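Local coordinates for protein putative Type I topoisomerase (Deinococcus radiodurans, PDB 3M4A) that probably breaks and rejoins one strand of DNA without ATP as a type IB topoisomerase, and is bound to DNA in this crystal, at residues A224-V229 / F233-F238; E249-Q254 / V293-Y298; K272-D277 / A283-S288; A316-L321 / L328-E333. All coordinates share one frame; numbering follows the deposited sequence.

Contact 1. Residues A224-V229 / F233-F238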
loop_
_atom_site.group_PDB
_atom_site.type_symbol
_atom_site.label_atom_id
_atom_site.label_comp_id
_atom_site.label_asym_id
_atom_site.label_seq_id
_atom_site.Cartn_x
_atom_site.Cartn_y
_atom_site.Cartn_z
ATOM N N ALA A 224 5.007 -2.438 -12.446
ATOM C CA ALA A 224 4.277 -3.465 -13.213
ATOM C C ALA A 224 3.683 -4.558 -12.327
ATOM O O ALA A 224 2.565 -5.024 -12.555
ATOM C CB ALA A 224 5.188 -4.087 -14.282
ATOM N N TYR A 225 4.444 -4.963 -11.311
ATOM C CA TYR A 225 3.986 -5.929 -10.319
ATOM C C TYR A 225 2.773 -5.378 -9.575
ATOM O O TYR A 225 1.771 -6.080 -9.404
ATOM C CB TYR A 225 5.134 -6.251 -9.359
ATOM C CG TYR A 225 4.809 -7.252 -8.262
ATOM C CD1 TYR A 225 4.799 -8.610 -8.526
ATOM C CD2 TYR A 225 4.497 -6.831 -6.974
ATOM C CE1 TYR A 225 4.506 -9.535 -7.544
ATOM C CE2 TYR A 225 4.201 -7.738 -5.975
ATOM C CZ TYR A 225 4.216 -9.097 -6.261
ATOM O OH TYR A 225 3.916 -10.039 -5.305
ATOM N N LEU A 226 2.869 -4.123 -9.140
ATOM C CA LEU A 226 1.753 -3.450 -8.465
ATOM C C LEU A 226 0.516 -3.360 -9.368
ATOM O O LEU A 226 -0.599 -3.622 -8.927
ATOM C CB LEU A 226 2.151 -2.055 -7.977
ATOM C CG LEU A 226 3.194 -1.999 -6.859
ATOM C CD1 LEU A 226 3.552 -0.571 -6.499
ATOM C CD2 LEU A 226 2.682 -2.770 -5.637
ATOM N N ARG A 227 0.703 -3.036 -10.647
ATOM C CA ARG A 227 -0.436 -3.048 -11.566
ATOM C C ARG A 227 -1.157 -4.393 -11.541
ATOM O O ARG A 227 -2.386 -4.438 -11.490
ATOM C CB ARG A 227 -0.008 -2.697 -12.994
ATOM C CG ARG A 227 0.298 -1.225 -13.192
ATOM C CD ARG A 227 0.219 -0.800 -14.663
ATOM N NE ARG A 227 1.103 -1.583 -15.525
ATOM C CZ ARG A 227 2.429 -1.435 -15.608
ATOM N NH1 ARG A 227 3.065 -0.533 -14.873
ATOM N NH2 ARG A 227 3.128 -2.205 -16.437
ATOM N N GLU A 228 -0.390 -5.483 -11.536
ATOM C CA GLU A 228 -0.963 -6.817 -11.442
ATOM C C GLU A 228 -1.728 -7.039 -10.145
ATOM O O GLU A 228 -2.860 -7.513 -10.186
ATOM C CB GLU A 228 0.100 -7.910 -11.574
ATOM C CG GLU A 228 -0.496 -9.308 -11.414
ATOM C CD GLU A 228 0.528 -10.411 -11.346
ATOM O OE1 GLU A 228 1.658 -10.193 -11.805
ATOM O OE2 GLU A 228 0.201 -11.502 -10.819
ATOM N N VAL A 229 -1.120 -6.700 -9.005
ATOM C CA VAL A 229 -1.677 -7.118 -7.714
ATOM C C VAL A 229 -2.665 -6.131 -7.096
ATOM O O VAL A 229 -3.464 -6.538 -6.258
ATOM C CB VAL A 229 -0.586 -7.498 -6.679
ATOM C CG1 VAL A 229 0.263 -8.675 -7.205
ATOM C CG2 VAL A 229 0.292 -6.306 -6.334
ATOM N N PHE A 233 -5.485 0.660 -8.455
ATOM C CA PHE A 233 -4.820 1.371 -7.374
ATOM C C PHE A 233 -3.329 1.405 -7.675
ATOM O O PHE A 233 -2.833 0.586 -8.445
ATOM C CB PHE A 233 -5.118 0.724 -6.027
ATOM C CG PHE A 233 -6.588 0.666 -5.700
ATOM C CD1 PHE A 233 -7.267 1.814 -5.305
ATOM C CD2 PHE A 233 -7.301 -0.524 -5.809
ATOM C CE1 PHE A 233 -8.625 1.776 -5.000
ATOM C CE2 PHE A 233 -8.668 -0.571 -5.517
ATOM C CZ PHE A 233 -9.333 0.579 -5.108
ATOM N N THR A 234 -2.631 2.383 -7.105
ATOM C CA THR A 234 -1.205 2.567 -7.358
ATOM C C THR A 234 -0.420 2.656 -6.055
ATOM O O THR A 234 -0.996 2.725 -4.959
ATOM C CB THR A 234 -0.926 3.866 -8.152
ATOM O OG1 THR A 234 -1.116 5.010 -7.312
ATOM C CG2 THR A 234 -1.839 3.972 -9.385
ATOM N N ALA A 235 0.901 2.713 -6.176
ATOM C CA ALA A 235 1.746 2.840 -4.984
ATOM C C ALA A 235 1.326 4.009 -4.085
ATOM O O ALA A 235 1.444 3.919 -2.860
ATOM C CB ALA A 235 3.228 2.939 -5.368
ATOM N N LYS A 236 0.823 5.109 -4.661
ATOM C CA LYS A 236 0.436 6.267 -3.854
ATOM C C LYS A 236 -0.688 5.937 -2.880
ATOM O O LYS A 236 -0.778 6.525 -1.792
ATOM C CB LYS A 236 -0.010 7.452 -4.723
ATOM C CG LYS A 236 -0.290 8.698 -3.904
ATOM C CD LYS A 236 -0.523 9.940 -4.771
ATOM C CE LYS A 236 -0.349 11.210 -3.951
ATOM N NZ LYS A 236 -1.149 11.220 -2.689
ATOM N N ASP A 237 -1.559 5.013 -3.273
ATOM C CA ASP A 237 -2.651 4.606 -2.396
ATOM C C ASP A 237 -2.143 3.994 -1.082
ATOM O O ASP A 237 -2.827 4.074 -0.064
ATOM C CB ASP A 237 -3.611 3.654 -3.111
ATOM C CG ASP A 237 -4.409 4.354 -4.200
ATOM O OD1 ASP A 237 -5.208 5.247 -3.847
ATOM O OD2 ASP A 237 -4.225 4.016 -5.394
ATOM N N PHE A 238 -0.952 3.407 -1.071
ATOM C CA PHE A 238 -0.397 2.909 0.205
ATOM C C PHE A 238 -0.077 4.055 1.161
ATOM O O PHE A 238 -0.179 3.896 2.385
ATOM C CB PHE A 238 0.877 2.100 -0.007
ATOM C CG PHE A 238 0.665 0.749 -0.644
ATOM C CD1 PHE A 238 -0.078 -0.234 0.003
ATOM C CD2 PHE A 238 1.250 0.453 -1.864
ATOM C CE1 PHE A 238 -0.259 -1.477 -0.565
ATOM C CE2 PHE A 238 1.075 -0.800 -2.451
ATOM C CZ PHE A 238 0.319 -1.770 -1.796
#
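Leu226 overlaps Ala235 and Phe238 through the two prongs of its fork, and these touches make up the whole close contact. CD1 of Leu226 meets CB of Ala235 at 3.7 Å, while CD2 of Leu226 reaches CE2 of Phe238 at 4.1 Å, arriving at the rim of the ring near its plane rather than over a face. The fork is delivered by a first torsion that sets CG anti to the carbonyl carbon (chi1 -67°), pointing the branch across the gap from helix 219-230. No hydrogen bond crosses, so the pairing is purely apolar. Backbone separation agrees with this: the CA atoms of Leu226 and Thr234 are 6.8 Å apart, close enough for one leucine to span.

The start of the second helix is fixed by its own polar network. Thr234 N donates to Asp237 OD2 over 2.9 Å, nearly straight at 170° and directed at the anti lone pair of the carboxylate. In return, Thr234 OG1 accepts from Lys236 N at 3.3 Å, a more bent bond at 138°. Asp237 has a second partner, because its OD1 forms a salt bridge with Arg94, which ties the cap to helix 91-113. That helix also supplies Phe98, which meets the rings of Phe233 and Phe238 edge-to-face, and Leu226 rests further on Thr128 of helix 120-134.

Together these features describe a short connection between consecutive helices, closed by a leucine and entering helix 235-254 through a capping box formed by Thr234 and Asp237, inside the topoisomerase catalytic core.

Contact 2. Residues E249-Q254 / V293-Y298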
loop_
_atom_site.group_PDB
_atom_site.type_symbol
_atom_site.label_atom_id
_atom_site.label_comp_id
_atom_site.label_asym_id
_atom_site.label_seq_id
_atom_site.Cartn_x
_atom_site.Cartn_y
_atom_site.Cartn_z
ATOM N N GLU A 249 -4.870 5.594 14.239
ATOM C CA GLU A 249 -4.233 4.897 15.373
ATOM C C GLU A 249 -3.759 5.870 16.421
ATOM O O GLU A 249 -3.995 5.681 17.620
ATOM C CB GLU A 249 -3.036 4.096 14.874
ATOM C CG GLU A 249 -3.401 2.859 14.125
ATOM C CD GLU A 249 -2.199 2.131 13.529
ATOM O OE1 GLU A 249 -1.154 2.773 13.234
ATOM O OE2 GLU A 249 -2.311 0.913 13.354
ATOM N N TYR A 250 -3.092 6.918 15.954
ATOM C CA TYR A 250 -2.608 7.980 16.821
ATOM C C TYR A 250 -3.755 8.575 17.620
ATOM O O TYR A 250 -3.679 8.660 18.821
ATOM C CB TYR A 250 -1.917 9.050 15.999
ATOM C CG TYR A 250 -1.220 10.137 16.777
ATOM C CD1 TYR A 250 0.104 9.978 17.203
ATOM C CD2 TYR A 250 -1.858 11.329 17.047
ATOM C CE1 TYR A 250 0.761 10.979 17.892
ATOM C CE2 TYR A 250 -1.199 12.353 17.736
ATOM C CZ TYR A 250 0.113 12.155 18.157
ATOM O OH TYR A 250 0.771 13.169 18.837
ATOM N N LEU A 251 -4.829 8.976 16.952
ATOM C CA LEU A 251 -5.946 9.586 17.665
ATOM C C LEU A 251 -6.597 8.622 18.673
ATOM O O LEU A 251 -6.958 9.012 19.794
ATOM C CB LEU A 251 -6.963 10.135 16.659
ATOM C CG LEU A 251 -6.464 11.303 15.796
ATOM C CD1 LEU A 251 -7.431 11.635 14.663
ATOM C CD2 LEU A 251 -6.190 12.545 16.663
ATOM N N ALA A 252 -6.735 7.353 18.299
ATOM C CA ALA A 252 -7.323 6.352 19.196
ATOM C C ALA A 252 -6.462 6.196 20.452
ATOM O O ALA A 252 -6.968 6.070 21.581
ATOM C CB ALA A 252 -7.471 5.022 18.479
ATOM N N GLN A 253 -5.151 6.235 20.253
ATOM C CA GLN A 253 -4.210 6.047 21.341
ATOM C C GLN A 253 -4.094 7.272 22.234
ATOM O O GLN A 253 -4.065 7.148 23.471
ATOM C CB GLN A 253 -2.864 5.620 20.763
ATOM C CG GLN A 253 -2.969 4.216 20.239
ATOM C CD GLN A 253 -1.832 3.819 19.327
ATOM O OE1 GLN A 253 -0.735 4.394 19.369
ATOM N NE2 GLN A 253 -2.086 2.818 18.503
ATOM N N GLN A 254 -4.072 8.457 21.628
ATOM C CA GLN A 254 -4.061 9.706 22.400
ATOM C C GLN A 254 -5.340 9.814 23.217
ATOM O O GLN A 254 -5.302 10.140 24.407
ATOM C CB GLN A 254 -3.919 10.926 21.483
ATOM C CG GLN A 254 -2.601 10.999 20.701
ATOM C CD GLN A 254 -1.384 10.712 21.564
ATOM O OE1 GLN A 254 -1.128 11.410 22.557
ATOM N NE2 GLN A 254 -0.645 9.660 21.220
ATOM N N VAL A 293 -12.504 12.315 7.134
ATOM C CA VAL A 293 -13.492 11.561 7.884
ATOM C C VAL A 293 -12.968 11.125 9.255
ATOM O O VAL A 293 -13.689 11.177 10.241
ATOM C CB VAL A 293 -14.013 10.359 7.063
ATOM C CG1 VAL A 293 -14.888 9.435 7.930
ATOM C CG2 VAL A 293 -14.789 10.869 5.839
ATOM N N ILE A 294 -11.698 10.729 9.336
ATOM C CA ILE A 294 -11.091 10.289 10.593
ATOM C C ILE A 294 -11.101 11.405 11.649
ATOM O O ILE A 294 -11.349 11.172 12.846
ATOM C CB ILE A 294 -9.640 9.757 10.320
ATOM C CG1 ILE A 294 -9.699 8.303 9.837
ATOM C CG2 ILE A 294 -8.744 9.862 11.544
ATOM C CD1 ILE A 294 -10.497 8.096 8.563
ATOM N N PHE A 295 -10.823 12.631 11.183
ATOM C CA PHE A 295 -10.825 13.833 12.030
ATOM C C PHE A 295 -12.254 14.208 12.448
ATOM O O PHE A 295 -12.483 14.531 13.608
ATOM C CB PHE A 295 -10.158 15.003 11.298
ATOM C CG PHE A 295 -8.650 14.913 11.230
ATOM C CD1 PHE A 295 -7.965 13.767 11.631
ATOM C CD2 PHE A 295 -7.915 15.984 10.759
ATOM C CE1 PHE A 295 -6.583 13.710 11.570
ATOM C CE2 PHE A 295 -6.516 15.924 10.696
ATOM C CZ PHE A 295 -5.866 14.775 11.100
ATOM N N ASP A 296 -13.198 14.139 11.511
ATOM C CA ASP A 296 -14.633 14.321 11.828
ATOM C C ASP A 296 -15.071 13.407 12.969
ATOM O O ASP A 296 -15.657 13.851 13.965
ATOM C CB ASP A 296 -15.529 14.037 10.622
ATOM C CG ASP A 296 -15.411 15.074 9.519
ATOM O OD1 ASP A 296 -14.954 16.217 9.769
ATOM O OD2 ASP A 296 -15.782 14.719 8.389
ATOM N N ARG A 297 -14.762 12.116 12.857
ATOM C CA ARG A 297 -15.145 11.194 13.913
ATOM C C ARG A 297 -14.492 11.545 15.244
ATOM O O ARG A 297 -15.150 11.539 16.292
ATOM C CB ARG A 297 -14.859 9.747 13.502
ATOM C CG ARG A 297 -15.640 9.288 12.298
ATOM C CD ARG A 297 -17.164 9.249 12.483
ATOM N NE ARG A 297 -17.733 8.828 11.216
ATOM C CZ ARG A 297 -18.000 9.641 10.191
ATOM N NH1 ARG A 297 -17.800 10.953 10.301
ATOM N NH2 ARG A 297 -18.469 9.157 9.054
ATOM N N TYR A 298 -13.205 11.886 15.216
ATOM C CA TYR A 298 -12.503 12.273 16.433
ATOM C C TYR A 298 -13.181 13.457 17.119
ATOM O O TYR A 298 -13.361 13.462 18.333
ATOM C CB TYR A 298 -11.041 12.604 16.124
ATOM C CG TYR A 298 -10.251 12.926 17.362
ATOM C CD1 TYR A 298 -9.909 11.923 18.269
ATOM C CD2 TYR A 298 -9.872 14.240 17.652
ATOM C CE1 TYR A 298 -9.195 12.213 19.416
ATOM C CE2 TYR A 298 -9.151 14.543 18.792
ATOM C CZ TYR A 298 -8.815 13.535 19.674
ATOM O OH TYR A 298 -8.108 13.824 20.821
#
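The chi1 of Leu251 places CG beside the backbone N and sends its fork across the gap, and that of Tyr298, with CG anti to the backbone N (chi1 -176°), swings the ring to meet it. Leu251 CD2 stands over the ring centre, 3.9 Å from the centroid of Tyr298 and only 2° off the normal, a well-centred CH-pi contact. Leu251 CB also comes to 3.8 Å from Tyr298 CD1, at the rim. The other methyl, Leu251 CD1, lies 3.7 Å from Phe295 CD1, approaching that ring obliquely. A touch of CD1 on Ile294 is less certain, since Ile294 has two conformers.

No polar bond joins the two segments. The hydroxyl of Tyr298 bonds to the carbonyl oxygen of Gly255, just past the end of helix 235-254. An alanine in place of Tyr298 would probably leave Leu251 CD2 without its aromatic platform and Gly255 O without this hydroxyl.

The segment axes run nearly parallel, at 14° and 10.8 Å. One leucine set against Tyr298 and Phe295, with Ile294 in one conformer beside it, thus joins two helices of a larger helical bundle, in which helix 260-278 meets Phe295 and Tyr298.

Contact 3. Residues K272-D277 / A283-S288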
loop_
_atom_site.group_PDB
_atom_site.type_symbol
_atom_site.label_atom_id
_atom_site.label_comp_id
_atom_site.label_asym_id
_atom_site.label_seq_id
_atom_site.Cartn_x
_atom_site.Cartn_y
_atom_site.Cartn_z
ATOM N N LYS A 272 1.246 16.613 12.382
ATOM C CA LYS A 272 2.696 16.773 12.402
ATOM C C LYS A 272 3.420 15.425 12.548
ATOM O O LYS A 272 4.472 15.224 11.944
ATOM C CB LYS A 272 3.104 17.795 13.470
ATOM C CG LYS A 272 2.514 19.177 13.183
ATOM C CD LYS A 272 3.186 20.303 13.949
ATOM C CE LYS A 272 2.929 20.194 15.439
ATOM N NZ LYS A 272 3.136 21.494 16.137
ATOM N N PHE A 273 2.833 14.495 13.302
ATOM C CA PHE A 273 3.419 13.159 13.489
ATOM C C PHE A 273 3.383 12.386 12.177
ATOM O O PHE A 273 4.379 11.811 11.761
ATOM C CB PHE A 273 2.670 12.391 14.589
ATOM C CG PHE A 273 3.391 11.178 15.094
ATOM C CD1 PHE A 273 4.020 11.189 16.332
ATOM C CD2 PHE A 273 3.419 9.997 14.347
ATOM C CE1 PHE A 273 4.683 10.075 16.804
ATOM C CE2 PHE A 273 4.080 8.858 14.820
ATOM C CZ PHE A 273 4.725 8.905 16.047
ATOM N N VAL A 274 2.223 12.374 11.530
ATOM C CA VAL A 274 2.079 11.664 10.261
ATOM C C VAL A 274 2.930 12.336 9.169
ATOM O O VAL A 274 3.494 11.663 8.299
ATOM C CB VAL A 274 0.587 11.558 9.853
ATOM C CG1 VAL A 274 0.425 10.902 8.472
ATOM C CG2 VAL A 274 -0.181 10.787 10.912
ATOM N N ALA A 275 3.004 13.668 9.210
ATOM C CA ALA A 275 3.812 14.430 8.259
ATOM C C ALA A 275 5.271 14.009 8.335
ATOM O O ALA A 275 5.921 13.843 7.306
ATOM C CB ALA A 275 3.684 15.928 8.527
ATOM N N ASP A 276 5.767 13.830 9.551
ATOM C CA ASP A 276 7.125 13.359 9.765
ATOM C C ASP A 276 7.333 11.936 9.233
ATOM O O ASP A 276 8.336 11.635 8.593
ATOM C CB ASP A 276 7.473 13.422 11.247
ATOM C CG ASP A 276 8.951 13.325 11.482
ATOM O OD1 ASP A 276 9.663 14.305 11.167
ATOM O OD2 ASP A 276 9.391 12.264 11.951
ATOM N N ASP A 277 6.380 11.054 9.504
ATOM C CA ASP A 277 6.417 9.716 8.941
ATOM C C ASP A 277 6.477 9.724 7.409
ATOM O O ASP A 277 7.264 8.990 6.814
ATOM C CB ASP A 277 5.196 8.942 9.438
ATOM C CG ASP A 277 5.175 7.537 8.948
ATOM O OD1 ASP A 277 5.630 6.628 9.684
ATOM O OD2 ASP A 277 4.735 7.360 7.793
ATOM N N ALA A 283 0.898 20.785 5.949
ATOM C CA ALA A 283 -0.130 21.244 5.031
ATOM C C ALA A 283 -0.459 20.221 3.932
ATOM O O ALA A 283 -1.635 19.989 3.617
ATOM C CB ALA A 283 0.268 22.609 4.410
ATOM N N VAL A 284 0.572 19.614 3.344
ATOM C CA VAL A 284 0.376 18.621 2.292
ATOM C C VAL A 284 -0.232 17.341 2.884
ATOM O O VAL A 284 -1.048 16.681 2.245
ATOM C CB VAL A 284 1.692 18.317 1.559
ATOM C CG1 VAL A 284 1.559 17.096 0.651
ATOM C CG2 VAL A 284 2.119 19.536 0.737
ATOM N N THR A 285 0.171 17.012 4.106
ATOM C CA THR A 285 -0.325 15.799 4.779
ATOM C C THR A 285 -1.824 15.924 5.068
ATOM O O THR A 285 -2.613 15.028 4.741
ATOM C CB THR A 285 0.480 15.526 6.061
ATOM O OG1 THR A 285 1.870 15.347 5.726
ATOM C CG2 THR A 285 -0.043 14.297 6.797
ATOM N N ARG A 286 -2.218 17.059 5.651
ATOM C CA ARG A 286 -3.632 17.315 5.947
ATOM C C ARG A 286 -4.446 17.431 4.659
ATOM O O ARG A 286 -5.564 16.916 4.575
ATOM C CB ARG A 286 -3.790 18.582 6.803
ATOM C CG ARG A 286 -5.153 18.721 7.526
ATOM C CD ARG A 286 -5.079 19.657 8.739
ATOM N NE ARG A 286 -6.253 19.524 9.605
ATOM C CZ ARG A 286 -6.307 19.881 10.889
ATOM N NH1 ARG A 286 -5.244 20.388 11.511
ATOM N NH2 ARG A 286 -7.440 19.719 11.562
ATOM N N GLY A 287 -3.886 18.093 3.653
ATOM C CA GLY A 287 -4.593 18.332 2.394
ATOM C C GLY A 287 -4.774 17.146 1.458
ATOM O O GLY A 287 -5.798 17.054 0.774
ATOM N N SER A 288 -3.792 16.243 1.410
ATOM C CA SER A 288 -3.747 15.188 0.397
ATOM C C SER A 288 -3.651 13.747 0.919
ATOM O O SER A 288 -3.905 12.810 0.155
ATOM C CB SER A 288 -2.560 15.420 -0.536
ATOM O OG SER A 288 -2.720 16.620 -1.276
#
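Val274 makes the first touch of the segment, its CG1 lying 3.8 Å from CG2 of Thr285 in a methyl-to-methyl contact. The valine also rests on Ala247 of helix 235-254, so it is packed between two neighbours. One residue on, Ala275 makes the tighter approach: Thr285 OG1 is 3.3 Å from Ala275 CA and 3.4 Å from Ala275 CB. These distances put the hydroxyl oxygen against carbon, not against a donor. With only an alanine methyl at this position, the backbones come close, and the CA atoms of Ala275 and Thr285 are 5.6 Å apart.

Thr285 holds OG1 anti to its carbonyl carbon (chi1 -60°), which lets the hydroxyl bond to Thr281 O, one turn earlier, while CG2 faces Val274. A valine here would probably leave Thr281 O without this hydroxyl partner.

No hydrogen bond links the two segments, and the surface shared is small, 109 Å² over both sides. The chemistry therefore implies that the buried hydroxyl is satisfied by the chain just before its own segment, and that segments 272-277 and 283-288 meet by van der Waals contact, with no hydrogen bond between them.

Contact 4. Residues A316-L321 / L328-E333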
loop_
_atom_site.group_PDB
_atom_site.type_symbol
_atom_site.label_atom_id
_atom_site.label_comp_id
_atom_site.label_asym_id
_atom_site.label_seq_id
_atom_site.Cartn_x
_atom_site.Cartn_y
_atom_site.Cartn_z
ATOM N N ALA A 316 -15.055 -11.679 10.278
ATOM C CA ALA A 316 -14.583 -12.492 9.166
ATOM C C ALA A 316 -14.376 -11.707 7.881
ATOM O O ALA A 316 -13.475 -12.029 7.093
ATOM C CB ALA A 316 -15.550 -13.672 8.912
ATOM N N GLU A 317 -15.198 -10.685 7.640
ATOM C CA GLU A 317 -15.100 -9.871 6.428
ATOM C C GLU A 317 -13.862 -8.970 6.422
ATOM O O GLU A 317 -13.532 -8.366 5.399
ATOM C CB GLU A 317 -16.372 -9.030 6.244
ATOM C CG GLU A 317 -17.540 -9.806 5.647
ATOM C CD GLU A 317 -17.309 -10.195 4.189
ATOM O OE1 GLU A 317 -17.400 -9.315 3.305
ATOM O OE2 GLU A 317 -17.035 -11.385 3.927
ATOM N N LEU A 318 -13.198 -8.886 7.571
ATOM C CA LEU A 318 -11.977 -8.085 7.740
ATOM C C LEU A 318 -10.707 -8.955 7.662
ATOM O O LEU A 318 -9.600 -8.467 7.938
ATOM C CB LEU A 318 -12.018 -7.321 9.067
ATOM C CG LEU A 318 -13.221 -6.394 9.278
ATOM C CD1 LEU A 318 -13.229 -5.799 10.694
ATOM C CD2 LEU A 318 -13.271 -5.308 8.232
ATOM N N GLU A 319 -10.846 -10.227 7.286
ATOM C CA GLU A 319 -9.672 -11.103 7.125
ATOM C C GLU A 319 -8.731 -10.512 6.075
ATOM O O GLU A 319 -9.177 -10.050 5.030
ATOM C CB GLU A 319 -10.083 -12.525 6.702
ATOM C CG GLU A 319 -8.904 -13.515 6.633
ATOM C CD GLU A 319 -9.212 -14.809 5.876
ATOM O OE1 GLU A 319 -10.398 -15.078 5.550
ATOM O OE2 GLU A 319 -8.241 -15.563 5.595
ATOM N N GLY A 320 -7.431 -10.537 6.359
ATOM C CA GLY A 320 -6.443 -9.951 5.451
ATOM C C GLY A 320 -6.143 -8.485 5.730
ATOM O O GLY A 320 -5.315 -7.877 5.034
ATOM N N LEU A 321 -6.835 -7.921 6.724
ATOM C CA LEU A 321 -6.557 -6.590 7.274
ATOM C C LEU A 321 -6.064 -6.738 8.694
ATOM O O LEU A 321 -6.451 -7.661 9.424
ATOM C CB LEU A 321 -7.827 -5.716 7.275
ATOM C CG LEU A 321 -8.475 -5.451 5.917
ATOM C CD1 LEU A 321 -9.765 -4.610 6.062
ATOM C CD2 LEU A 321 -7.515 -4.751 4.998
ATOM N N LEU A 328 -10.526 0.823 10.725
ATOM C CA LEU A 328 -10.513 1.968 9.803
ATOM C C LEU A 328 -11.506 1.798 8.645
ATOM O O LEU A 328 -12.260 2.723 8.291
ATOM C CB LEU A 328 -9.098 2.221 9.257
ATOM C CG LEU A 328 -8.982 3.378 8.249
ATOM C CD1 LEU A 328 -9.420 4.690 8.879
ATOM C CD2 LEU A 328 -7.550 3.488 7.728
ATOM N N LYS A 329 -11.521 0.611 8.055
ATOM C CA LYS A 329 -12.458 0.327 6.992
ATOM C C LYS A 329 -13.883 0.593 7.442
ATOM O O LYS A 329 -14.637 1.237 6.734
ATOM C CB LYS A 329 -12.355 -1.113 6.524
ATOM C CG LYS A 329 -13.111 -1.328 5.222
ATOM C CD LYS A 329 -13.075 -2.737 4.736
ATOM C CE LYS A 329 -13.713 -2.799 3.352
ATOM N NZ LYS A 329 -13.974 -4.189 2.896
ATOM N N ARG A 330 -14.222 0.088 8.619
ATOM C CA ARG A 330 -15.567 0.263 9.170
ATOM C C ARG A 330 -15.854 1.728 9.492
ATOM O O ARG A 330 -16.971 2.205 9.246
ATOM C CB ARG A 330 -15.754 -0.631 10.383
ATOM C CG ARG A 330 -15.864 -2.092 9.997
ATOM C CD ARG A 330 -15.972 -2.994 11.202
ATOM N NE ARG A 330 -17.141 -2.675 12.007
ATOM C CZ ARG A 330 -18.380 -3.063 11.737
ATOM N NH1 ARG A 330 -18.652 -3.813 10.673
ATOM N NH2 ARG A 330 -19.362 -2.687 12.542
ATOM N N MET A 331 -14.853 2.451 10.002
ATOM C CA MET A 331 -15.024 3.901 10.219
ATOM C C MET A 331 -15.311 4.637 8.914
ATOM O O MET A 331 -16.218 5.486 8.859
ATOM C CB MET A 331 -13.805 4.509 10.917
ATOM C CG MET A 331 -13.938 5.990 11.189
ATOM S SD MET A 331 -12.429 6.718 11.863
ATOM C CE MET A 331 -12.584 6.307 13.586
ATOM N N LEU A 332 -14.549 4.345 7.863
ATOM C CA LEU A 332 -14.786 4.989 6.572
ATOM C C LEU A 332 -16.161 4.624 6.025
ATOM O O LEU A 332 -16.851 5.470 5.448
ATOM C CB LEU A 332 -13.713 4.628 5.559
ATOM C CG LEU A 332 -12.312 5.149 5.890
ATOM C CD1 LEU A 332 -11.309 4.562 4.889
ATOM C CD2 LEU A 332 -12.247 6.689 5.894
ATOM N N GLU A 333 -16.555 3.370 6.214
ATOM C CA GLU A 333 -17.883 2.920 5.782
ATOM C C GLU A 333 -19.032 3.688 6.475
ATOM O O GLU A 333 -20.121 3.818 5.900
ATOM C CB GLU A 333 -18.022 1.397 5.946
ATOM C CG GLU A 333 -17.216 0.638 4.885
ATOM C CD GLU A 333 -17.242 -0.878 5.039
ATOM O OE1 GLU A 333 -17.378 -1.385 6.183
ATOM O OE2 GLU A 333 -17.100 -1.561 3.995
#
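Leu332 N to Leu328 O, 2.8 Å, is the shortest polar bond of the two segments; it belongs to helix 323-337, which presents Lys329 and Arg330 to Leu318 and Leu321. Across the contact itself no hydrogen bond forms, and hydrocarbon meets hydrocarbon. Leu321 CD1 lies 4.0 Å from Lys329 CD, and Leu318 CD1 lies 4.0 Å from Arg330 CD. Leu318 CD2 adds a looser touch on Lys329 CD at 4.3 Å.

Lys329 is extended beyond CG, and its side chain crosses that of Leu321 at about a right angle, as Arg330 crosses Leu318. Arg330 instead bends at chi3 (60°), which turns its guanidinium off the line of the CD that Leu318 touches; its NE makes a weak hydrogen bond to Tyr307 O.

Both leucines are set by two overlapping turns. A type I turn runs from Ala316 to Glu319, and a type II turn from Leu318 to Leu321 is closed by Leu321 N to Leu318 O at 3.1 Å. Gly320 has the positive phi suited to its third position. The result is a two-turn loop folded onto the side of the helix it leads into, at the protein surface about 7 Å, nearest atoms, from the DNA.

Contact 1 comes first along the chain, and contact 4 last; contact 3 is nested inside the loop that contact 2 closes. Helix 235-254 serves both contact 1 and contact 2, whose centres lie about 27 Å apart, so this one helix links the two regions. Contacts 2 and 3 are closer, about 14 Å between centres, and touch where Tyr250 meets Phe273 and Phe295 meets Arg286. Contact 4, about 16 Å from contact 2 between centres, packs on it through Arg297 against Met331 and, in the modelled conformer, Ile294 against Leu328 and Leu332. Contacts 2, 3 and 4 thus form one continuous helical body, which contact 1 joins through helix 235-254 and by Lys236 NZ near Ser288 O.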